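Local coordinates for protein aspartate aminotransferase (Giardia lamblia, PDB 3MEB) that probably catalyses the pyridoxal-phosphate-dependent transfer of an amino group between L-aspartate and 2-oxoglutarate, giving oxaloacetate and L-glutamate, as a homodimer, at residues 36-39 and 40-43; 137-140 and 141-145; 412-416 and 417-421. One frame throughout, in Å; residues are numbered along the deposited sequence.

Interaction 1: 36-39 and 40-43; sequences ILNL and TVLY
Asn-38 and Leu-42 meet one turn apart on the same helix, through both backbone and side chain. The backbone bonds come first. Leu-42 N donates to Asn-38 O at 3.0 Å. Tyr-43 N reaches Leu-39 O, also at 3.0 Å. These are i to i+4 bonds of an alpha helix. The bond before them is different. Thr-40 N donates to Leu-37 O at 3.1 Å, three residues back, and the N-H...O angle is 144°. Within 36-39, Leu-39 N likewise bonds to Ile-36 O, three residues back.

Side chains add two van der Waals contacts at Asn-38. The Asn-38 CG is anti to the backbone N (chi1 -176°), which carries the amide toward the next turn. There its two ends part. Asn-38 ND2 lies 3.6 Å from Leu-42 CD1, and Asn-38 OD1 lies 3.8 Å from Val-41 CB. Both are contacts of a polar group with apolar carbon. Leu-42 CG also rests 3.5 Å from Asn-38 O.

The Asp-34 carboxylate accepts the N-H groups of Ile-36 and Leu-37 near the start of the helix. Tyr-43 makes a cation-pi contact with Lys-51, and Leu-39 packs on Val-414. Leu-37 packs on Val-93 of the second subunit. The whole is the opening of the short N-terminal helix 37-45 of this aminotransferase, with Ile-36 at its foot close to the cofactor-binding residues Trp-155 and Asn-213.

Interaction 2: 137-140 and 141-145; sequences EFLH and LWMPK
An anti first torsion at Glu-137 (chi1 175°) places Glu-137 CG against Leu-141, 3.6 Å from Leu-141 CD1. The two side chains run side by side. Met-143 is turned differently. Met-143 CG stands between the backbone N and the carbonyl carbon (chi1 49°), 3.1 Å from Leu-139 O. Met-143 SD then lies 4.0 Å from Leu-139 CD2.

The contact is the C-terminal turn of helix 127-142, which lies against the large sheet of the PLP domain, where Leu-139 meets Phe-239 and Ile-204. Three i to i+4 backbone bonds run through the turn. The last, Met-143 N to Leu-139 O, is 2.8 Å long. Here the helix ends: Met-143 leaves helical angles, and Pro-144 has no N-H to give to His-140 O. Instead Pro-144 CA packs 3.3 Å from His-140 O. A water donates to Met-143 O at 2.8 Å and makes a weak bond in the ring plane of His-140, at ND1.

Glu-137 OE1 bonds to Gln-317 of the same chain and makes a salt bridge with Lys-164 of the second subunit. Trp-142 NE1 donates to Val-24 O of the second subunit.

Interaction 3: 412-416 and 417-421; sequences YLVKA and GGRMS. With SO4 (sulfate ion), chain C; EDO (1,2-ethanediol), chain F.
A substrate-carboxylate pocket beside the cofactor is probably what this turn serves, since aspartate aminotransferases of this family use an arginine here and Arg-419 grips a sulfate. The ion probably comes from the crystallisation liquor. Arg-419 NH1 donates to sulfate O1 at 2.8 Å and Arg-419 NH2 to sulfate O2 at 2.8 Å, a two-pronged grip. O1 lies at the edge of the guanidinium, near its plane. The chain bends at chi3 (78°) to bring the group there. Trp-155 NE1, Asn-213 ND2, Gly-57 N and Lys-277 NZ also bind the sulfate. Val-414 CG2 comes up obliquely to the guanidinium, 3.7 Å from Arg-419 NH2. Asn-213 OD1 and Gly-55 O take further hydrogens from the same group, and Phe-392 makes a cation-pi contact with it; these partners limit its rotation.

The backbone reverses direction between 412-416 and 417-421. Val-414 N donates to Arg-419 O at 3.2 Å. Weaker bonds close the tip, from Gly-418 N to Lys-415 O and from Arg-419 N to Ala-416 O. Gly-417 and Gly-418 both have positive phi. Gly-418 CA also makes a CA-H...O contact with Val-414 O at 3.1 Å.

Leu-413 CD2 presses on Met-420 CB at 3.4 Å, tighter than usual van der Waals contact. The result is a turn through Gly-417 and Gly-418 joining two small sheets, 411-413 with 52-54 and 419-421 with 392-394, and presenting an anion-binding arginine to the active site.

How the interactions relate
Interactions 1 and 3 are neighbours, with centres about 11 Å apart. Leu-39 CD1 meets Val-414 CG2 at 3.7 Å and Tyr-43 packs on Tyr-412, so helix 37-45 lies on 412-416. Ile-36, the loop residue leading into that helix, touches Arg-419 NH2 with its CG2 at 3.6 Å. Interaction 1 is a surface contact, yet Ile-36 is buried near the sulfate; interaction 3 is buried. Interaction 2 stands apart, its centre about 34 Å from each of the others. It is partly buried, at the end of a helix, and the second subunit meets five of its residues. Helix backbone bonds run through interactions 1 and 2, whereas interaction 3 combines turn backbone bonds and apolar packing with a charged group at the pocket.

Interaction 1: 36-39 and 40-43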
ATOM      1  N   ILE A  36      13.753  13.765   5.363  1.00  6.10           N
ATOM      2  CA  ILE A  36      12.774  14.067   6.389  1.00  5.36           C
ATOM      3  C   ILE A  36      12.577  12.861   7.306  1.00  4.37           C
ATOM      4  O   ILE A  36      12.802  12.966   8.525  1.00  3.78           O
ATOM      5  CB  ILE A  36      11.426  14.565   5.781  1.00  5.08           C
ATOM      6  CG1 ILE A  36      11.670  15.828   4.931  1.00  5.25           C
ATOM      7  CG2 ILE A  36      10.399  14.799   6.917  1.00  4.06           C
ATOM      8  CD1 ILE A  36      10.442  16.310   4.106  1.00  6.32           C
ATOM      9  N   LEU A  37      12.165  11.711   6.762  1.00  4.59           N
ATOM     10  CA  LEU A  37      11.841  10.579   7.652  1.00  4.83           C
ATOM     11  C   LEU A  37      13.017  10.153   8.549  1.00  5.14           C
ATOM     12  O   LEU A  37      12.837   9.742   9.730  1.00  4.26           O
ATOM     13  CB  LEU A  37      11.310   9.341   6.864  1.00  4.79           C
ATOM     14  CG  LEU A  37       9.946   9.500   6.173  1.00  8.11           C
ATOM     15  CD1 LEU A  37       9.507   8.254   5.405  1.00  7.17           C
ATOM     16  CD2 LEU A  37       8.886   9.898   7.193  1.00  7.46           C
ATOM     17  N   ASN A  38      14.229  10.233   7.998  1.00  4.83           N
ATOM     18  CA  ASN A  38      15.420   9.797   8.739  1.00  5.24           C
ATOM     19  C   ASN A  38      15.669  10.671   9.986  1.00  4.46           C
ATOM     20  O   ASN A  38      16.387  10.262  10.888  1.00  4.06           O
ATOM     21  CB  ASN A  38      16.633   9.773   7.790  1.00  5.50           C
ATOM     22  CG  ASN A  38      17.946   9.241   8.445  1.00  9.81           C
ATOM     23  OD1 ASN A  38      18.027   8.080   8.858  1.00 12.98           O
ATOM     24  ND2 ASN A  38      18.984  10.103   8.483  1.00 14.95           N
ATOM     25  N   LEU A  39      15.063  11.868  10.058  1.00  3.52           N
ATOM     26  CA  LEU A  39      15.275  12.723  11.212  1.00  3.11           C
ATOM     27  C   LEU A  39      14.719  12.079  12.458  1.00  3.09           C
ATOM     28  O   LEU A  39      15.272  12.259  13.554  1.00  4.01           O
ATOM     29  CB  LEU A  39      14.645  14.111  11.003  1.00  2.56           C
ATOM     30  CG  LEU A  39      15.274  14.968   9.911  1.00  2.00           C
ATOM     31  CD1 LEU A  39      14.323  16.187   9.615  1.00  2.00           C
ATOM     32  CD2 LEU A  39      16.689  15.449  10.321  1.00  2.00           C
ATOM     33  N   THR A  40      13.649  11.301  12.319  1.00  2.56           N
ATOM     34  CA  THR A  40      13.099  10.602  13.493  1.00  2.81           C
ATOM     35  C   THR A  40      14.028   9.465  13.935  1.00  3.36           C
ATOM     36  O   THR A  40      14.158   9.221  15.139  1.00  2.00           O
ATOM     37  CB  THR A  40      11.679  10.132  13.211  1.00  3.09           C
ATOM     38  OG1 THR A  40      10.904  11.287  12.859  1.00  2.87           O
ATOM     39  CG2 THR A  40      11.050   9.417  14.437  1.00  4.99           C
ATOM     40  N   VAL A  41      14.668   8.805  12.968  1.00  4.38           N
ATOM     41  CA  VAL A  41      15.624   7.714  13.271  1.00  5.31           C
ATOM     42  C   VAL A  41      16.772   8.269  14.094  1.00  6.33           C
ATOM     43  O   VAL A  41      17.100   7.713  15.163  1.00  7.73           O
ATOM     44  CB  VAL A  41      16.122   6.998  12.004  1.00  5.71           C
ATOM     45  CG1 VAL A  41      17.144   5.894  12.330  1.00  5.29           C
ATOM     46  CG2 VAL A  41      14.905   6.351  11.247  1.00  6.70           C
ATOM     47  N   LEU A  42      17.335   9.394  13.637  1.00  6.36           N
ATOM     48  CA  LEU A  42      18.449  10.022  14.309  1.00  7.31           C
ATOM     49  C   LEU A  42      18.062  10.529  15.696  1.00  7.45           C
ATOM     50  O   LEU A  42      18.811  10.322  16.651  1.00  7.18           O
ATOM     51  CB  LEU A  42      19.002  11.174  13.467  1.00  7.57           C
ATOM     52  CG  LEU A  42      19.626  10.744  12.138  1.00  8.52           C
ATOM     53  CD1 LEU A  42      20.052  11.984  11.349  1.00  8.70           C
ATOM     54  CD2 LEU A  42      20.778   9.780  12.398  1.00  7.84           C
ATOM     55  N   TYR A  43      16.914  11.212  15.774  1.00  7.50           N
ATOM     56  CA  TYR A  43      16.391  11.726  17.024  1.00  7.76           C
ATOM     57  C   TYR A  43      16.188  10.589  18.026  1.00  8.82           C
ATOM     58  O   TYR A  43      16.468  10.750  19.219  1.00  9.30           O
ATOM     59  CB  TYR A  43      15.053  12.450  16.794  1.00  7.75           C
ATOM     60  CG  TYR A  43      14.311  12.729  18.088  1.00  5.22           C
ATOM     61  CD1 TYR A  43      14.607  13.875  18.828  1.00  6.52           C
ATOM     62  CD2 TYR A  43      13.347  11.852  18.575  1.00  4.84           C
ATOM     63  CE1 TYR A  43      13.940  14.171  20.011  1.00  5.17           C
ATOM     64  CE2 TYR A  43      12.666  12.114  19.788  1.00  6.42           C
ATOM     65  CZ  TYR A  43      12.964  13.301  20.493  1.00  6.74           C
ATOM     66  OH  TYR A  43      12.347  13.629  21.691  1.00  7.57           O
TER

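Interaction 2: 137-140 and 141-145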
ATOM      1  N   GLU A 137      -0.401   8.399 -12.005  1.00  2.00           N
ATOM      2  CA  GLU A 137      -0.430   7.358 -13.008  1.00  2.00           C
ATOM      3  C   GLU A 137      -1.754   7.372 -13.773  1.00  2.00           C
ATOM      4  O   GLU A 137      -1.775   7.183 -14.994  1.00  2.00           O
ATOM      5  CB  GLU A 137      -0.213   5.976 -12.379  1.00  2.13           C
ATOM      6  CG  GLU A 137      -0.344   4.818 -13.348  1.00  2.00           C
ATOM      7  CD  GLU A 137      -0.234   3.473 -12.658  1.00  2.00           C
ATOM      8  OE1 GLU A 137      -0.891   3.244 -11.593  1.00  2.00           O
ATOM      9  OE2 GLU A 137       0.480   2.616 -13.210  1.00  2.90           O
ATOM     10  N   PHE A 138      -2.846   7.634 -13.076  1.00  2.05           N
ATOM     11  CA  PHE A 138      -4.170   7.729 -13.728  1.00  2.00           C
ATOM     12  C   PHE A 138      -4.132   8.746 -14.878  1.00  2.00           C
ATOM     13  O   PHE A 138      -4.575   8.485 -15.983  1.00  2.00           O
ATOM     14  CB  PHE A 138      -5.215   8.111 -12.679  1.00  2.00           C
ATOM     15  CG  PHE A 138      -6.621   8.294 -13.224  1.00  2.05           C
ATOM     16  CD1 PHE A 138      -7.503   7.225 -13.264  1.00  2.00           C
ATOM     17  CD2 PHE A 138      -7.072   9.541 -13.608  1.00  2.00           C
ATOM     18  CE1 PHE A 138      -8.829   7.389 -13.736  1.00  3.47           C
ATOM     19  CE2 PHE A 138      -8.392   9.715 -14.096  1.00  2.00           C
ATOM     20  CZ  PHE A 138      -9.269   8.633 -14.158  1.00  2.00           C
ATOM     21  N   LEU A 139      -3.591   9.920 -14.602  1.00  2.31           N
ATOM     22  CA  LEU A 139      -3.536  10.973 -15.604  1.00  2.00           C
ATOM     23  C   LEU A 139      -2.479  10.704 -16.657  1.00  2.00           C
ATOM     24  O   LEU A 139      -2.704  11.009 -17.848  1.00  2.16           O
ATOM     25  CB  LEU A 139      -3.306  12.339 -14.930  1.00  2.47           C
ATOM     26  CG  LEU A 139      -4.433  12.849 -14.017  1.00  3.06           C
ATOM     27  CD1 LEU A 139      -4.039  14.121 -13.298  1.00  2.88           C
ATOM     28  CD2 LEU A 139      -5.744  13.021 -14.821  1.00  3.02           C
ATOM     29  N   HIS A 140      -1.331  10.150 -16.266  1.00  2.00           N
ATOM     30  CA  HIS A 140      -0.286   9.886 -17.246  1.00  2.44           C
ATOM     31  C   HIS A 140      -0.716   8.825 -18.265  1.00  2.00           C
ATOM     32  O   HIS A 140      -0.337   8.868 -19.451  1.00  2.00           O
ATOM     33  CB  HIS A 140       1.026   9.474 -16.548  1.00  2.65           C
ATOM     34  CG  HIS A 140       2.171   9.326 -17.494  1.00  6.49           C
ATOM     35  ND1 HIS A 140       2.585  10.350 -18.314  1.00  9.96           N
ATOM     36  CD2 HIS A 140       2.972   8.269 -17.766  1.00 11.26           C
ATOM     37  CE1 HIS A 140       3.623   9.942 -19.024  1.00 11.50           C
ATOM     38  NE2 HIS A 140       3.865   8.677 -18.722  1.00 11.03           N
ATOM     39  N   LEU A 141      -1.494   7.858 -17.805  1.00  2.00           N
ATOM     40  CA  LEU A 141      -2.062   6.828 -18.682  1.00  2.00           C
ATOM     41  C   LEU A 141      -3.149   7.409 -19.585  1.00  2.21           C
ATOM     42  O   LEU A 141      -3.144   7.149 -20.788  1.00  2.92           O
ATOM     43  CB  LEU A 141      -2.620   5.648 -17.873  1.00  2.00           C
ATOM     44  CG  LEU A 141      -1.538   4.754 -17.194  1.00  3.03           C
ATOM     45  CD1 LEU A 141      -2.151   3.684 -16.298  1.00  2.00           C
ATOM     46  CD2 LEU A 141      -0.578   4.145 -18.223  1.00  2.00           C
ATOM     47  N   TRP A 142      -4.057   8.216 -19.020  1.00  2.28           N
ATOM     48  CA  TRP A 142      -5.196   8.747 -19.778  1.00  2.00           C
ATOM     49  C   TRP A 142      -4.859   9.903 -20.725  1.00  2.67           C
ATOM     50  O   TRP A 142      -5.443   9.998 -21.818  1.00  2.65           O
ATOM     51  CB  TRP A 142      -6.294   9.170 -18.811  1.00  2.21           C
ATOM     52  CG  TRP A 142      -7.516   9.795 -19.491  1.00  2.00           C
ATOM     53  CD1 TRP A 142      -7.948  11.054 -19.358  1.00  2.00           C
ATOM     54  CD2 TRP A 142      -8.363   9.168 -20.457  1.00  2.98           C
ATOM     55  NE1 TRP A 142      -9.070  11.264 -20.135  1.00  3.30           N
ATOM     56  CE2 TRP A 142      -9.332  10.116 -20.837  1.00  2.00           C
ATOM     57  CE3 TRP A 142      -8.418   7.884 -21.005  1.00  2.00           C
ATOM     58  CZ2 TRP A 142     -10.356   9.821 -21.752  1.00  3.43           C
ATOM     59  CZ3 TRP A 142      -9.418   7.587 -21.913  1.00  4.14           C
ATOM     60  CH2 TRP A 142     -10.383   8.562 -22.286  1.00  2.44           C
ATOM     61  N   MET A 143      -3.984  10.792 -20.282  1.00  2.23           N
ATOM     62  CA  MET A 143      -3.632  11.996 -20.998  1.00  4.50           C
ATOM     63  C   MET A 143      -2.103  12.119 -21.068  1.00  4.94           C
ATOM     64  O   MET A 143      -1.514  13.057 -20.517  1.00  4.02           O
ATOM     65  CB  MET A 143      -4.305  13.266 -20.412  1.00  5.14           C
ATOM     66  CG  MET A 143      -4.224  13.509 -18.903  1.00  7.02           C
ATOM     67  SD  MET A 143      -5.220  14.946 -18.345  1.00 11.57           S
ATOM     68  CE  MET A 143      -6.864  14.282 -18.532  1.00  8.17           C
ATOM     69  N   PRO A 144      -1.459  11.184 -21.795  1.00  5.34           N
ATOM     70  CA  PRO A 144       0.003  11.144 -21.773  1.00  6.14           C
ATOM     71  C   PRO A 144       0.677  12.406 -22.291  1.00  7.37           C
ATOM     72  O   PRO A 144       1.852  12.608 -22.016  1.00  7.84           O
ATOM     73  CB  PRO A 144       0.348   9.937 -22.672  1.00  6.42           C
ATOM     74  CG  PRO A 144      -0.874   9.702 -23.503  1.00  6.86           C
ATOM     75  CD  PRO A 144      -2.017  10.093 -22.601  1.00  5.35           C
ATOM     76  N   LYS A 145      -0.036  13.236 -23.038  1.00  6.96           N
ATOM     77  CA  LYS A 145       0.594  14.391 -23.635  1.00  8.40           C
ATOM     78  C   LYS A 145       0.470  15.633 -22.767  1.00  8.06           C
ATOM     79  O   LYS A 145       1.111  16.636 -23.067  1.00  8.54           O
ATOM     80  CB  LYS A 145       0.021  14.668 -25.012  1.00  8.97           C
ATOM     81  CG  LYS A 145       0.485  13.672 -26.058  1.00 10.92           C
ATOM     82  CD  LYS A 145      -0.142  13.980 -27.421  1.00 14.20           C
ATOM     83  CE  LYS A 145       0.824  13.637 -28.553  1.00 17.42           C
ATOM     84  NZ  LYS A 145       0.392  14.092 -29.909  1.00 19.76           N
TER
HETATM   85  O   HOH W   1       0.685  13.220 -18.766  1.00 12.14           O

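Interaction 3: 412-416 and 417-421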
ATOM      1  N   TYR A 412      16.335  18.637  15.951  1.00  5.74           N
ATOM      2  CA  TYR A 412      16.227  18.068  14.594  1.00  4.74           C
ATOM      3  C   TYR A 412      15.208  18.821  13.727  1.00  4.96           C
ATOM      4  O   TYR A 412      14.005  18.780  13.977  1.00  3.53           O
ATOM      5  CB  TYR A 412      15.903  16.563  14.695  1.00  5.63           C
ATOM      6  CG  TYR A 412      17.052  15.800  15.309  1.00  4.93           C
ATOM      7  CD1 TYR A 412      18.064  15.294  14.526  1.00  5.61           C
ATOM      8  CD2 TYR A 412      17.173  15.675  16.682  1.00  5.99           C
ATOM      9  CE1 TYR A 412      19.137  14.629  15.079  1.00  6.83           C
ATOM     10  CE2 TYR A 412      18.244  15.026  17.251  1.00  5.46           C
ATOM     11  CZ  TYR A 412      19.231  14.497  16.442  1.00  6.81           C
ATOM     12  OH  TYR A 412      20.334  13.851  16.998  1.00  4.88           O
ATOM     13  N   LEU A 413      15.734  19.523  12.728  1.00  4.34           N
ATOM     14  CA  LEU A 413      14.980  20.261  11.745  1.00  5.81           C
ATOM     15  C   LEU A 413      15.287  19.717  10.373  1.00  5.06           C
ATOM     16  O   LEU A 413      16.338  19.114  10.154  1.00  5.23           O
ATOM     17  CB  LEU A 413      15.433  21.734  11.716  1.00  6.43           C
ATOM     18  CG  LEU A 413      15.141  22.561  12.950  1.00  9.74           C
ATOM     19  CD1 LEU A 413      16.414  23.207  13.474  1.00 12.39           C
ATOM     20  CD2 LEU A 413      14.107  23.567  12.593  1.00 11.75           C
ATOM     21  N   VAL A 414      14.376  19.974   9.446  1.00  5.50           N
ATOM     22  CA  VAL A 414      14.620  19.725   8.035  1.00  5.29           C
ATOM     23  C   VAL A 414      15.627  20.707   7.474  1.00  6.97           C
ATOM     24  O   VAL A 414      15.487  21.941   7.597  1.00  7.55           O
ATOM     25  CB  VAL A 414      13.321  19.794   7.223  1.00  6.20           C
ATOM     26  CG1 VAL A 414      13.618  19.720   5.722  1.00  6.11           C
ATOM     27  CG2 VAL A 414      12.378  18.694   7.673  1.00  3.68           C
ATOM     28  N   LYS A 415      16.655  20.160   6.845  1.00  7.91           N
ATOM     29  CA  LYS A 415      17.724  20.957   6.286  1.00  9.80           C
ATOM     30  C   LYS A 415      17.226  21.955   5.236  1.00 10.00           C
ATOM     31  O   LYS A 415      17.601  23.124   5.297  1.00 10.57           O
ATOM     32  CB  LYS A 415      18.795  20.048   5.707  1.00  9.96           C
ATOM     33  CG  LYS A 415      20.087  20.721   5.331  1.00 12.16           C
ATOM     34  CD  LYS A 415      21.267  19.895   5.857  1.00 13.83           C
ATOM     35  CE  LYS A 415      22.428  19.899   4.928  1.00 16.22           C
ATOM     36  NZ  LYS A 415      23.662  19.429   5.648  1.00 16.22           N
ATOM     37  N   ALA A 416      16.411  21.495   4.285  1.00 10.56           N
ATOM     38  CA  ALA A 416      15.777  22.383   3.268  1.00 11.25           C
ATOM     39  C   ALA A 416      14.915  23.487   3.905  1.00 11.74           C
ATOM     40  O   ALA A 416      13.856  23.218   4.505  1.00 13.17           O
ATOM     41  CB  ALA A 416      14.909  21.549   2.294  1.00 11.68           C
ATOM     42  N   GLY A 417      15.387  24.721   3.810  1.00 11.06           N
ATOM     43  CA  GLY A 417      14.657  25.875   4.313  1.00 10.85           C
ATOM     44  C   GLY A 417      14.584  25.999   5.823  1.00 10.08           C
ATOM     45  O   GLY A 417      13.935  26.909   6.353  1.00 10.15           O
ATOM     46  N   GLY A 418      15.237  25.080   6.525  1.00  9.77           N
ATOM     47  CA  GLY A 418      15.079  24.987   7.954  1.00  8.85           C
ATOM     48  C   GLY A 418      13.620  24.822   8.355  1.00  7.73           C
ATOM     49  O   GLY A 418      13.166  25.461   9.309  1.00  8.97           O
ATOM     50  N   ARG A 419      12.888  23.988   7.629  1.00  6.42           N
ATOM     51  CA  ARG A 419      11.506  23.696   7.953  1.00  4.73           C
ATOM     52  C   ARG A 419      11.433  23.133   9.379  1.00  4.38           C
ATOM     53  O   ARG A 419      12.160  22.207   9.721  1.00  3.65           O
ATOM     54  CB  ARG A 419      10.903  22.714   6.947  1.00  4.63           C
ATOM     55  CG  ARG A 419       9.391  22.614   7.058  1.00  5.00           C
ATOM     56  CD  ARG A 419       8.791  21.438   6.324  1.00  5.07           C
ATOM     57  NE  ARG A 419       8.945  20.179   7.043  1.00  5.56           N
ATOM     58  CZ  ARG A 419       8.501  19.000   6.617  1.00  6.11           C
ATOM     59  NH1 ARG A 419       7.827  18.888   5.467  1.00  6.21           N
ATOM     60  NH2 ARG A 419       8.741  17.912   7.343  1.00  3.79           N
ATOM     61  N   MET A 420      10.596  23.735  10.208  1.00  3.24           N
ATOM     62  CA  MET A 420      10.406  23.311  11.579  1.00  3.71           C
ATOM     63  C   MET A 420       8.963  22.862  11.839  1.00  4.17           C
ATOM     64  O   MET A 420       8.012  23.608  11.535  1.00  5.60           O
ATOM     65  CB  MET A 420      10.781  24.454  12.520  1.00  4.52           C
ATOM     66  CG  MET A 420      10.455  24.245  14.012  1.00  4.27           C
ATOM     67  SD  MET A 420      10.556  25.768  15.001  1.00  6.81           S
ATOM     68  CE  MET A 420      12.345  25.991  14.942  1.00  2.98           C
ATOM     69  N   SER A 421       8.815  21.659  12.394  1.00  3.79           N
ATOM     70  CA  SER A 421       7.534  21.153  12.815  1.00  3.04           C
ATOM     71  C   SER A 421       7.245  21.669  14.201  1.00  2.92           C
ATOM     72  O   SER A 421       7.825  21.247  15.154  1.00  2.06           O
ATOM     73  CB  SER A 421       7.484  19.643  12.836  1.00  2.40           C
ATOM     74  OG  SER A 421       6.226  19.244  13.346  1.00  3.64           O
TER
HETATM   75  S   SO4 C 501       6.070  15.568   6.192  1.00 16.77           S
HETATM   76  O1  SO4 C 501       6.258  16.619   5.167  1.00 18.97           O
HETATM   77  O2  SO4 C 501       7.032  15.675   7.280  1.00 15.32           O
HETATM   78  O3  SO4 C 501       4.714  15.659   6.679  1.00 22.22           O
HETATM   79  O4  SO4 C 501       6.240  14.308   5.503  1.00 23.68           O
HETATM   80  C1  EDO F 502       7.608  15.092  15.644  1.00 12.67           C
HETATM   81  O1  EDO F 502       7.960  14.662  14.314  1.00 13.07           O
HETATM   82  C2  EDO F 502       7.356  16.593  15.678  1.00 11.78           C
HETATM   83  O2  EDO F 502       6.311  16.878  14.760  1.00 12.89           O